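Local coordinates for protein ACDH-11, isoform b (Caenorhabditis elegans, PDB 4Y9J) that belongs to the acyl-CoA dehydrogenase family of flavoproteins and binds flavin-adenine dinucleotide in an assembly of four chains, at residues B[364-369]-B[552-557]; B[147-152]-B[173-178]. One frame throughout, in Å; residues are numbered along the deposited sequence.

In the fold
From the N terminus, contact 2 comes first: residues 147-152 of helix 143-158 meet residues 173-178 at the end of helix 166-175, closing a loop of 20 residues inside the AidB-type N-terminal domain. The chain then runs through the mixed beta sheet of the middle domain and the long helix 304-338. Contact 1 opens next at 364-369 and closes at 552-557, with 182 residues in between, joining helix 352-383 of the acyl-CoA dehydrogenase C-terminal domain to helix 552-563 of the ACDH-11 C-terminal domain-like region. The two loops follow in series, neither nested nor crossed. The centres of contact 1 and contact 2 lie about 33 Å apart, on opposite sides of the chain's centre.

Contact 1. Residues B[364-369]-B[552-557]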
loop_
_atom_site.group_PDB
_atom_site.type_symbol
_atom_site.label_atom_id
_atom_site.label_comp_id
_atom_site.label_asym_id
_atom_site.label_seq_id
_atom_site.Cartn_x
_atom_site.Cartn_y
_atom_site.Cartn_z
ATOM N N ASP B 364 -34.408 -9.101 20.962
ATOM C CA ASP B 364 -34.088 -7.686 21.051
ATOM C C ASP B 364 -34.179 -7.007 19.665
ATOM O O ASP B 364 -34.575 -5.870 19.567
ATOM C CB ASP B 364 -32.680 -7.487 21.661
ATOM C CG ASP B 364 -32.637 -7.722 23.185
ATOM O OD1 ASP B 364 -33.705 -7.719 23.860
ATOM O OD2 ASP B 364 -31.470 -7.855 23.695
ATOM N N THR B 365 -33.833 -7.730 18.613
ATOM C CA THR B 365 -33.806 -7.220 17.252
ATOM C C THR B 365 -35.269 -7.056 16.777
ATOM O O THR B 365 -35.566 -6.098 16.123
ATOM C CB THR B 365 -33.036 -8.191 16.342
ATOM O OG1 THR B 365 -31.624 -8.211 16.731
ATOM C CG2 THR B 365 -33.128 -7.766 14.937
ATOM N N ARG B 366 -36.139 -8.015 17.101
ATOM C CA ARG B 366 -37.515 -7.921 16.672
ATOM C C ARG B 366 -38.204 -6.708 17.274
ATOM O O ARG B 366 -38.987 -6.049 16.598
ATOM C CB ARG B 366 -38.286 -9.175 16.999
ATOM C CG ARG B 366 -37.856 -10.357 16.193
ATOM C CD ARG B 366 -38.784 -11.525 16.382
ATOM N NE ARG B 366 -38.328 -12.757 15.763
ATOM C CZ ARG B 366 -39.125 -13.803 15.559
ATOM N NH1 ARG B 366 -40.420 -13.797 15.926
ATOM N NH2 ARG B 366 -38.613 -14.880 14.993
ATOM N N GLY B 367 -37.929 -6.401 18.526
ATOM C CA GLY B 367 -38.560 -5.245 19.183
ATOM C C GLY B 367 -38.199 -3.930 18.457
ATOM O O GLY B 367 -39.028 -3.090 18.136
ATOM N N SER B 368 -36.936 -3.768 18.208
ATOM C CA SER B 368 -36.486 -2.558 17.503
ATOM C C SER B 368 -36.945 -2.478 16.029
ATOM O O SER B 368 -37.179 -1.444 15.478
ATOM C CB SER B 368 -34.991 -2.411 17.621
ATOM O OG SER B 368 -34.718 -2.187 18.938
ATOM N N MET B 369 -37.057 -3.604 15.418
ATOM C CA MET B 369 -37.600 -3.691 14.109
ATOM C C MET B 369 -39.046 -3.157 14.080
ATOM O O MET B 369 -39.408 -2.407 13.174
ATOM C CB MET B 369 -37.590 -5.151 13.745
ATOM C CG MET B 369 -37.649 -5.384 12.319
ATOM S SD MET B 369 -35.916 -5.225 11.760
ATOM C CE MET B 369 -36.760 -5.266 10.196
ATOM N N GLN B 552 -46.291 -18.864 16.878
ATOM C CA GLN B 552 -45.934 -19.117 18.280
ATOM C C GLN B 552 -44.671 -18.337 18.693
ATOM O O GLN B 552 -44.606 -17.798 19.797
ATOM C CB GLN B 552 -45.779 -20.613 18.524
ATOM C CG GLN B 552 -45.581 -20.993 19.990
ATOM C CD GLN B 552 -46.728 -20.535 20.864
ATOM O OE1 GLN B 552 -47.824 -20.407 20.400
ATOM N NE2 GLN B 552 -46.464 -20.252 22.113
ATOM N N SER B 553 -43.710 -18.224 17.790
ATOM C CA SER B 553 -42.469 -17.485 18.100
ATOM C C SER B 553 -42.832 -16.025 18.412
ATOM O O SER B 553 -42.211 -15.398 19.267
ATOM C CB SER B 553 -41.472 -17.542 16.944
ATOM O OG SER B 553 -41.621 -16.454 15.979
ATOM N N ASP B 554 -43.877 -15.487 17.776
ATOM C CA ASP B 554 -44.222 -14.099 17.991
ATOM C C ASP B 554 -44.687 -13.884 19.423
ATOM O O ASP B 554 -44.341 -12.866 20.042
ATOM C CB ASP B 554 -45.308 -13.631 17.000
ATOM C CG ASP B 554 -44.780 -13.484 15.553
ATOM O OD1 ASP B 554 -43.629 -13.029 15.332
ATOM O OD2 ASP B 554 -45.550 -13.786 14.597
ATOM N N ILE B 555 -45.452 -14.817 19.964
ATOM C CA ILE B 555 -45.923 -14.718 21.385
ATOM C C ILE B 555 -44.754 -14.832 22.373
ATOM O O ILE B 555 -44.631 -14.073 23.324
ATOM C CB ILE B 555 -46.998 -15.781 21.747
ATOM C CG1 ILE B 555 -48.307 -15.511 21.011
ATOM C CG2 ILE B 555 -47.305 -15.754 23.238
ATOM C CD1 ILE B 555 -49.239 -16.700 20.898
ATOM N N GLU B 556 -43.898 -15.797 22.123
ATOM C CA GLU B 556 -42.776 -16.047 23.006
ATOM C C GLU B 556 -41.796 -14.856 23.028
ATOM O O GLU B 556 -41.240 -14.507 24.069
ATOM C CB GLU B 556 -42.055 -17.292 22.542
ATOM C CG GLU B 556 -40.978 -17.708 23.522
ATOM C CD GLU B 556 -41.513 -18.055 24.927
ATOM O OE1 GLU B 556 -40.686 -18.023 25.908
ATOM O OE2 GLU B 556 -42.734 -18.403 25.031
ATOM N N VAL B 557 -41.617 -14.226 21.874
ATOM C CA VAL B 557 -40.757 -13.041 21.765
ATOM C C VAL B 557 -41.360 -11.856 22.552
ATOM O O VAL B 557 -40.649 -11.154 23.268
ATOM C CB VAL B 557 -40.570 -12.648 20.295
ATOM C CG1 VAL B 557 -39.960 -11.279 20.196
ATOM C CG2 VAL B 557 -39.667 -13.628 19.583
HETATM O O HOH W 1 -41.993 -11.514 16.841
#
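Arg366 reaches across to helix 552-563 and meets Ser553, Asp554 and Val557 with different parts of one long side chain. Extended from CG to NE, it spans the gap between two helix segments whose axes come no closer than 11.1 Å and cross at -92°. This near-perpendicular helix-helix contact is bridged by a buried arginine where two helical regions meet a subunit interface. The guanidinium edge is turned to Ser553: Arg366 NH1 donates to Ser553 OG at 2.9 Å, close to the guanidinium plane. The Asp554 side chain crosses that of Arg366 at about a right angle, the carboxylate plane 63° from the guanidinium, and Arg366 NH1 forms a longer salt bridge to Asp554 OD1 at 3.4 Å. A water in the guanidinium plane accepts from NH1 and donates to OD1. Val557 lies over one guanidinium face, CG2 3.7 Å from Arg366 NH1, while Val557 CG1 packs 4.0 Å from Arg366 CD. A branched residue suits this place because its two methyls can cover both aliphatic shaft and flat head.

Arg366 also pairs with Glu362 and with Asp589 of the second subunit, Asp554 with Arg36; Ser553 OG also bonds to Asn551 and to Asp589 of the second subunit. Helix 304-338 packs against Thr365 and Ser368, whereas helix 524-545 lies against Asp554, Ile555 and Val557.

Contact 2. Residues B[147-152]-B[173-178]; sequences AMTDGA and DRLRSR
Leu175 fits its forked end against Thr149 and Ala152, residues three apart that turn the same side of helix 143-158 toward it. Its CG stands anti to the carbonyl carbon (chi1 -60°), and with chi2 at 162° the two methyls divide between the neighbours: Leu175 CD2 lies 3.7 Å from Thr149 CG2, and Leu175 CD1 lies 3.9 Å from Ala152 CB. Thr149 places its own branches for different tasks. Its CG2 is anti to the backbone N and extends to the leucine, touching Leu175 CB at 3.8 Å as well as CD2, whereas OG1 sits beside the backbone N and bonds to the carbonyl oxygen of Pro145, one turn earlier in the same helix. Threonine thus suits the position by offering a methyl to its neighbour while its hydroxyl is satisfied by its own helix. The side chains of Thr149 and Leu175 meet at an oblique angle. Alanine at 152 presents a single methyl to the fork, and Val153 and Ser186 also touch Leu175. The contact packs the end of helix 166-175 against the helix whose Ala147 touches the bound UCC.

The two segments meet through van der Waals contact, including the 3.7 Å approach of Thr149 CG2 to Leu175 O. Such a buried apolar contact depends on matched shapes rather than directed polar bonds.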
loop_
_atom_site.group_PDB
_atom_site.type_symbol
_atom_site.label_atom_id
_atom_site.label_comp_id
_atom_site.label_asym_id
_atom_site.label_seq_id
_atom_site.Cartn_x
_atom_site.Cartn_y
_atom_site.Cartn_z
ATOM N N ALA B 147 -29.305 8.246 2.677
ATOM C CA ALA B 147 -29.926 8.930 3.825
ATOM C C ALA B 147 -29.983 10.437 3.626
ATOM O O ALA B 147 -31.015 11.054 3.838
ATOM C CB ALA B 147 -29.237 8.623 5.112
ATOM N N MET B 148 -28.836 10.992 3.275
ATOM C CA MET B 148 -28.684 12.398 3.104
ATOM C C MET B 148 -29.480 12.909 1.908
ATOM O O MET B 148 -29.938 14.045 1.960
ATOM C CB MET B 148 -27.246 12.788 2.980
ATOM C CG MET B 148 -26.494 12.593 4.256
ATOM S SD MET B 148 -24.781 13.172 4.225
ATOM C CE MET B 148 -24.093 12.213 2.949
ATOM N N THR B 149 -29.631 12.064 0.880
ATOM C CA THR B 149 -30.370 12.420 -0.319
ATOM C C THR B 149 -31.864 12.531 0.047
ATOM O O THR B 149 -32.530 13.503 -0.324
ATOM C CB THR B 149 -30.090 11.409 -1.442
ATOM O OG1 THR B 149 -28.663 11.464 -1.776
ATOM C CG2 THR B 149 -30.987 11.590 -2.627
ATOM N N ASP B 150 -32.363 11.562 0.794
ATOM C CA ASP B 150 -33.776 11.544 1.246
ATOM C C ASP B 150 -34.034 12.745 2.142
ATOM O O ASP B 150 -34.986 13.467 1.974
ATOM C CB ASP B 150 -34.009 10.206 1.955
ATOM C CG ASP B 150 -35.476 9.879 2.257
ATOM O OD1 ASP B 150 -36.333 10.747 2.042
ATOM O OD2 ASP B 150 -35.762 8.731 2.776
ATOM N N GLY B 151 -33.099 13.019 3.030
ATOM C CA GLY B 151 -33.206 14.135 3.945
ATOM C C GLY B 151 -33.196 15.476 3.231
ATOM O O GLY B 151 -33.940 16.375 3.612
ATOM N N ALA B 152 -32.392 15.589 2.168
ATOM C CA ALA B 152 -32.366 16.761 1.346
ATOM C C ALA B 152 -33.688 17.009 0.638
ATOM O O ALA B 152 -34.162 18.153 0.591
ATOM C CB ALA B 152 -31.249 16.668 0.275
ATOM N N ASP B 173 -35.864 17.206 -8.222
ATOM C CA ASP B 173 -36.168 16.341 -9.376
ATOM C C ASP B 173 -35.057 15.298 -9.588
ATOM O O ASP B 173 -35.338 14.150 -9.763
ATOM C CB ASP B 173 -36.374 17.137 -10.660
ATOM C CG ASP B 173 -37.716 17.884 -10.691
ATOM O OD1 ASP B 173 -38.624 17.468 -9.956
ATOM O OD2 ASP B 173 -37.867 18.857 -11.467
ATOM N N ARG B 174 -33.812 15.713 -9.476
ATOM C CA ARG B 174 -32.666 14.799 -9.644
ATOM C C ARG B 174 -32.405 13.882 -8.502
ATOM O O ARG B 174 -32.110 12.746 -8.725
ATOM C CB ARG B 174 -31.439 15.603 -9.967
ATOM C CG ARG B 174 -31.765 16.299 -11.283
ATOM C CD ARG B 174 -30.609 17.034 -11.877
ATOM N NE ARG B 174 -29.720 16.098 -12.523
ATOM C CZ ARG B 174 -28.873 16.410 -13.499
ATOM N NH1 ARG B 174 -28.795 17.651 -13.941
ATOM N NH2 ARG B 174 -28.062 15.483 -13.967
ATOM N N LEU B 175 -32.532 14.377 -7.281
ATOM C CA LEU B 175 -32.411 13.539 -6.127
ATOM C C LEU B 175 -33.427 12.408 -6.130
ATOM O O LEU B 175 -33.109 11.304 -5.641
ATOM C CB LEU B 175 -32.494 14.341 -4.822
ATOM C CG LEU B 175 -31.422 15.429 -4.613
ATOM C CD1 LEU B 175 -31.832 16.438 -3.545
ATOM C CD2 LEU B 175 -30.075 14.836 -4.258
ATOM N N ARG B 176 -34.648 12.660 -6.627
ATOM C CA ARG B 176 -35.691 11.625 -6.721
ATOM C C ARG B 176 -35.644 10.791 -8.000
ATOM O O ARG B 176 -36.472 9.924 -8.192
ATOM C CB ARG B 176 -37.088 12.313 -6.746
ATOM C CG ARG B 176 -37.438 13.054 -5.512
ATOM C CD ARG B 176 -38.672 13.934 -5.746
ATOM N NE ARG B 176 -39.835 13.115 -6.081
ATOM C CZ ARG B 176 -41.038 13.587 -6.412
ATOM N NH1 ARG B 176 -41.254 14.909 -6.508
ATOM N NH2 ARG B 176 -42.012 12.720 -6.717
ATOM N N SER B 177 -34.765 11.074 -8.953
ATOM C CA SER B 177 -34.839 10.376 -10.226
ATOM C C SER B 177 -34.474 8.921 -10.181
ATOM O O SER B 177 -33.541 8.498 -9.472
ATOM C CB SER B 177 -33.933 11.035 -11.191
ATOM O OG SER B 177 -33.977 10.434 -12.458
ATOM N N ARG B 178 -35.202 8.139 -10.957
ATOM C CA ARG B 178 -34.861 6.710 -11.148
ATOM C C ARG B 178 -33.888 6.489 -12.307
ATOM O O ARG B 178 -33.448 5.378 -12.538
ATOM C CB ARG B 178 -36.152 5.892 -11.342
ATOM C CG ARG B 178 -37.030 5.947 -10.095
ATOM C CD ARG B 178 -38.220 4.982 -10.000
ATOM N NE ARG B 178 -37.773 3.583 -9.809
ATOM C CZ ARG B 178 -38.390 2.635 -9.098
ATOM N NH1 ARG B 178 -39.477 2.883 -8.339
ATOM N NH2 ARG B 178 -37.875 1.406 -9.115
#